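Local coordinates for protein prenylcyclase (Actinoplanes teichomyceticus, PDB 6IJ1) that probably cyclises or otherwise transforms a prenyl substrate, its exact reaction being unestablished, at residues Arg16-Leu21 against Val53-Glu58; Gly179-Gln184 against Glu207-Val212. All blocks are in the same frame, centred on the assembly; numbering follows the deposited sequence.

Interaction 1. Residues Arg16-Leu21 against Val53-Glu58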
# COMPACT_ATOMS: atom_id res chain seq x y z
N ARG A 16 -16.22 11.88 -8.39
CA ARG A 16 -16.24 12.67 -7.16
C ARG A 16 -15.02 12.40 -6.26
O ARG A 16 -14.53 13.31 -5.58
CB ARG A 16 -17.51 12.37 -6.38
CG ARG A 16 -18.77 13.01 -7.03
CD ARG A 16 -20.05 12.38 -6.44
NE ARG A 16 -20.02 12.57 -5.00
CZ ARG A 16 -20.66 11.81 -4.13
NH1 ARG A 16 -21.45 10.81 -4.51
NH2 ARG A 16 -20.53 12.06 -2.83
N GLY A 17 -14.50 11.18 -6.29
CA GLY A 17 -13.29 10.88 -5.55
C GLY A 17 -12.07 11.54 -6.15
O GLY A 17 -11.17 12.02 -5.44
N VAL A 18 -12.03 11.61 -7.50
CA VAL A 18 -10.97 12.36 -8.16
C VAL A 18 -11.01 13.84 -7.78
O VAL A 18 -9.99 14.43 -7.43
CB VAL A 18 -11.04 12.18 -9.69
CG1 VAL A 18 -10.06 13.14 -10.36
CG2 VAL A 18 -10.66 10.76 -10.03
N ASP A 19 -12.21 14.45 -7.79
CA ASP A 19 -12.30 15.84 -7.38
C ASP A 19 -11.84 16.02 -5.94
O ASP A 19 -11.19 16.99 -5.62
CB ASP A 19 -13.72 16.35 -7.49
CG ASP A 19 -14.18 16.55 -8.95
OD1 ASP A 19 -13.33 16.78 -9.84
OD2 ASP A 19 -15.39 16.49 -9.17
N PHE A 20 -12.21 15.10 -5.03
CA PHE A 20 -11.70 15.20 -3.65
C PHE A 20 -10.18 15.21 -3.64
O PHE A 20 -9.56 16.05 -3.01
CB PHE A 20 -12.25 14.04 -2.81
CG PHE A 20 -11.62 13.94 -1.44
CD1 PHE A 20 -12.13 14.66 -0.38
CD2 PHE A 20 -10.51 13.11 -1.21
CE1 PHE A 20 -11.52 14.57 0.91
CE2 PHE A 20 -9.93 13.01 0.06
CZ PHE A 20 -10.41 13.74 1.10
N LEU A 21 -9.55 14.27 -4.36
CA LEU A 21 -8.09 14.18 -4.27
C LEU A 21 -7.42 15.38 -4.94
O LEU A 21 -6.45 15.92 -4.42
CB LEU A 21 -7.59 12.89 -4.92
CG LEU A 21 -7.93 11.59 -4.16
CD1 LEU A 21 -7.55 10.38 -5.00
CD2 LEU A 21 -7.20 11.62 -2.81
N VAL A 53 -3.14 8.07 -12.15
CA VAL A 53 -2.75 7.92 -13.56
C VAL A 53 -3.45 6.75 -14.23
O VAL A 53 -3.39 6.63 -15.47
CB VAL A 53 -1.21 7.79 -13.75
CG1 VAL A 53 -0.44 9.02 -13.26
CG2 VAL A 53 -0.62 6.51 -13.12
N GLN A 54 -4.16 5.90 -13.49
CA GLN A 54 -4.90 4.77 -14.05
C GLN A 54 -6.38 5.06 -14.27
O GLN A 54 -7.10 4.17 -14.76
CB GLN A 54 -4.78 3.57 -13.12
CG GLN A 54 -3.37 3.10 -12.92
CD GLN A 54 -3.33 1.98 -11.89
OE1 GLN A 54 -3.93 0.91 -12.10
NE2 GLN A 54 -2.71 2.26 -10.73
N LEU A 55 -6.87 6.25 -13.91
CA LEU A 55 -8.28 6.60 -14.00
C LEU A 55 -8.54 7.33 -15.30
O LEU A 55 -7.68 8.06 -15.79
CB LEU A 55 -8.70 7.48 -12.82
CG LEU A 55 -8.50 6.73 -11.49
CD1 LEU A 55 -8.93 7.63 -10.34
CD2 LEU A 55 -9.25 5.41 -11.45
N PRO A 56 -9.75 7.18 -15.85
CA PRO A 56 -10.05 7.80 -17.16
C PRO A 56 -10.53 9.25 -17.01
O PRO A 56 -11.68 9.61 -17.33
CB PRO A 56 -11.14 6.87 -17.70
CG PRO A 56 -11.93 6.48 -16.45
CD PRO A 56 -10.84 6.32 -15.37
N HIS A 57 -9.63 10.11 -16.54
CA HIS A 57 -9.94 11.51 -16.30
C HIS A 57 -8.68 12.30 -16.60
O HIS A 57 -7.63 12.06 -16.00
CB HIS A 57 -10.46 11.73 -14.85
CG HIS A 57 -11.80 11.09 -14.58
ND1 HIS A 57 -12.99 11.61 -15.06
CD2 HIS A 57 -12.13 9.94 -13.93
CE1 HIS A 57 -14.00 10.83 -14.69
NE2 HIS A 57 -13.50 9.81 -14.01
N GLU A 58 -8.74 13.22 -17.56
CA GLU A 58 -7.51 13.85 -17.99
C GLU A 58 -6.83 14.63 -16.86
O GLU A 58 -5.59 14.65 -16.76
CB GLU A 58 -7.78 14.75 -19.22
CG GLU A 58 -8.75 15.89 -18.98
CD GLU A 58 -9.01 16.74 -20.24
OE1 GLU A 58 -8.32 16.53 -21.28
OE2 GLU A 58 -9.90 17.62 -20.18
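Every approach within 4.5 Å between residues 16-21 of helix 10-23 and the loop segment 53-58, which joins helix 42-52 to helix 58-71, is made by one methyl, CG2 of Val18. It reaches Leu55 CD1 at 3.6 Å and, more loosely, His57 CD2 at 4.2 Å, so one branch of a small residue serves two partners. The other methyl of Val18, CG1, lies anti to the backbone N (chi1 171°), which leaves CG2 beside that N and directed at the loop. A beta-branched residue suits this spot because its two methyls are short and nearly fixed by the helix backbone. Leu55 brings the longer arm: beyond CG its chain is extended, with CD1 anti to CA, so this methyl leads the approach. The two side chains run past one another in opposite directions, and the contact is purely apolar. The imidazole of His57 stands obliquely to the valine methyl, and no hydrogen bond joins the two segments. The mainly helical surroundings are consistent with the alpha/alpha-barrel of protein prenyltransferases and class II terpene cyclases. Here a connection between two helices turns back against a third. Pro56 is the centre of an inverse gamma turn, marked by a weak bond from His57 N to Leu55 O at 2.9 Å; the proline ring restricts phi to the range this turn needs. The turn brings the side chains of Leu55 and His57 to the same helix while Pro56 stays at the surface. His57 then occupies the N-cap position of helix 58-71, and its side chain also touches Val14 and Arg15 of helix 10-23. Leu55 and Pro56 also touch Arg338 of helix 327-341, while the carbonyl O of Leu21 accepts a hydrogen bond from Trp31 NE1.

Interaction 2. Residues Gly179-Gln184 against Glu207-Val212. With IMD (imidazole), chain B.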
# COMPACT_ATOMS: atom_id res chain seq x y z
N GLY A 179 9.67 -16.14 -2.53
CA GLY A 179 9.54 -15.89 -1.11
C GLY A 179 8.12 -15.43 -0.79
O GLY A 179 7.53 -15.86 0.21
N LEU A 180 7.56 -14.60 -1.66
CA LEU A 180 6.17 -14.16 -1.46
C LEU A 180 5.21 -15.33 -1.50
O LEU A 180 4.36 -15.50 -0.61
CB LEU A 180 5.82 -13.12 -2.51
CG LEU A 180 4.40 -12.55 -2.46
CD1 LEU A 180 4.15 -11.83 -1.05
CD2 LEU A 180 4.17 -11.55 -3.57
N LEU A 181 5.37 -16.22 -2.50
CA LEU A 181 4.50 -17.39 -2.59
C LEU A 181 4.60 -18.27 -1.36
O LEU A 181 3.58 -18.76 -0.87
CB LEU A 181 4.85 -18.21 -3.84
CG LEU A 181 4.48 -17.49 -5.13
CD1 LEU A 181 5.07 -18.31 -6.31
CD2 LEU A 181 2.96 -17.38 -5.37
N ARG A 182 5.83 -18.45 -0.80
CA ARG A 182 5.97 -19.29 0.38
C ARG A 182 5.31 -18.66 1.62
O ARG A 182 4.96 -19.38 2.57
CB ARG A 182 7.45 -19.54 0.69
CG ARG A 182 8.04 -20.65 -0.21
CD ARG A 182 9.45 -21.05 0.28
NE ARG A 182 10.38 -19.94 0.15
CZ ARG A 182 11.08 -19.68 -0.96
NH1 ARG A 182 10.98 -20.47 -2.02
NH2 ARG A 182 11.90 -18.63 -0.99
N ALA A 183 5.08 -17.34 1.61
CA ALA A 183 4.46 -16.69 2.76
C ALA A 183 2.92 -16.75 2.74
O ALA A 183 2.28 -16.29 3.71
CB ALA A 183 4.94 -15.25 2.82
N GLN A 184 2.30 -17.24 1.69
CA GLN A 184 0.84 -17.33 1.66
C GLN A 184 0.37 -18.33 2.70
O GLN A 184 0.95 -19.40 2.84
CB GLN A 184 0.34 -17.77 0.27
CG GLN A 184 -1.15 -17.64 0.12
CD GLN A 184 -1.63 -18.04 -1.27
OE1 GLN A 184 -0.91 -18.76 -2.01
NE2 GLN A 184 -2.81 -17.57 -1.64
N GLU A 207 -2.27 -8.72 -7.16
CA GLU A 207 -2.07 -7.83 -8.28
C GLU A 207 -0.61 -7.89 -8.76
O GLU A 207 -0.35 -7.90 -9.98
CB GLU A 207 -2.45 -6.39 -7.88
CG GLU A 207 -4.00 -6.30 -7.69
CD GLU A 207 -4.48 -4.93 -7.36
OE1 GLU A 207 -3.63 -4.03 -7.14
OE2 GLU A 207 -5.70 -4.72 -7.29
N SER A 208 0.34 -7.93 -7.83
CA SER A 208 1.74 -8.07 -8.23
C SER A 208 2.00 -9.37 -8.95
O SER A 208 2.78 -9.38 -9.93
CB SER A 208 2.63 -8.00 -7.00
OG SER A 208 2.68 -6.62 -6.54
N LEU A 209 1.43 -10.47 -8.43
CA LEU A 209 1.71 -11.81 -8.96
C LEU A 209 0.99 -12.04 -10.27
O LEU A 209 1.36 -12.98 -11.01
CB LEU A 209 1.31 -12.87 -7.92
CG LEU A 209 2.11 -13.06 -6.60
CD1 LEU A 209 1.39 -13.80 -5.46
CD2 LEU A 209 3.49 -13.73 -6.79
N ALA A 210 -0.02 -11.23 -10.59
CA ALA A 210 -0.74 -11.43 -11.86
C ALA A 210 0.18 -11.20 -13.03
O ALA A 210 -0.13 -11.62 -14.14
CB ALA A 210 -1.93 -10.50 -11.93
N THR A 211 1.34 -10.62 -12.76
CA THR A 211 2.24 -10.18 -13.79
C THR A 211 3.37 -11.20 -14.00
O THR A 211 4.28 -10.94 -14.81
CB THR A 211 2.75 -8.76 -13.41
OG1 THR A 211 3.67 -8.83 -12.33
CG2 THR A 211 1.62 -7.81 -12.89
N VAL A 212 3.27 -12.38 -13.37
CA VAL A 212 4.27 -13.46 -13.36
C VAL A 212 3.69 -14.86 -13.57
O VAL A 212 2.68 -15.24 -12.96
CB VAL A 212 5.03 -13.40 -12.02
CG1 VAL A 212 5.83 -14.65 -11.77
CG2 VAL A 212 5.91 -12.14 -12.01
N1 IMD B . 0.69 -4.29 -6.43
C2 IMD B . -0.40 -3.46 -6.39
N3 IMD B . 0.01 -2.24 -5.96
C4 IMD B . 1.35 -2.31 -5.78
C5 IMD B . 1.82 -3.59 -6.06
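Segments 179-184 and 207-212 come nearest at the CA atoms of Leu181 and Leu209, 8.9 Å apart, and a type I beta turn runs from Leu209 to Val212. Leu209 meets two leucines with its forked end. Its CD2 touches Leu180 CD2 at 3.9 Å, and its CD1 touches Leu181 CD2 at the same 3.9 Å. Leu180 has CG anti to the backbone N (chi1 179°), whereas Leu181 carries CG beside its N; these different torsions let neighbouring residues converge on one partner. Leucine fits all three places because two methyls on a flexible stem can fill an irregular apolar seam. An alanine in place of Leu209 would probably open a gap between the helices and leave the methyls of Leu180 and Leu181 without their partner. Beside this seam, Thr211 OG1 gives a hydrogen bond of 2.6 Å to Ser208 O, tying the turn to the helix. An imidazole, probably from the crystallisation liquor, makes a weak bond from N1 to Ser208 OG at 3.1 Å, near Glu207, which is salt-bridged to Arg254. Around the leucines, helix 158-164 touches Leu180 through Thr161 and Ala162, helix 216-229 meets Leu181 at Ala218, and Trp190 from a loop lies against Leu209.

Overall arrangement
Interactions 1 and 2 follow one another along the chain, the first closing before the second opens. Their centres are 28 Å apart and their nearest atoms about 7 Å, so they do not touch. The centres of interactions 1 and 2 lie about 18 and 15 Å from the centre of the chain. The bound imidazole is beside interaction 2 alone and, as a likely crystallisation component, does not by itself mark an active site. One feature recurs: in 16-21 and in 179-184 a helix carbonyl, that of Leu21 or Leu180, accepts a bond from a tryptophan ten residues later, Trp31 or Trp190. The Gln184-x3-Gly188-x-Trp190 pattern resembles the QW motif of class II terpene cyclases.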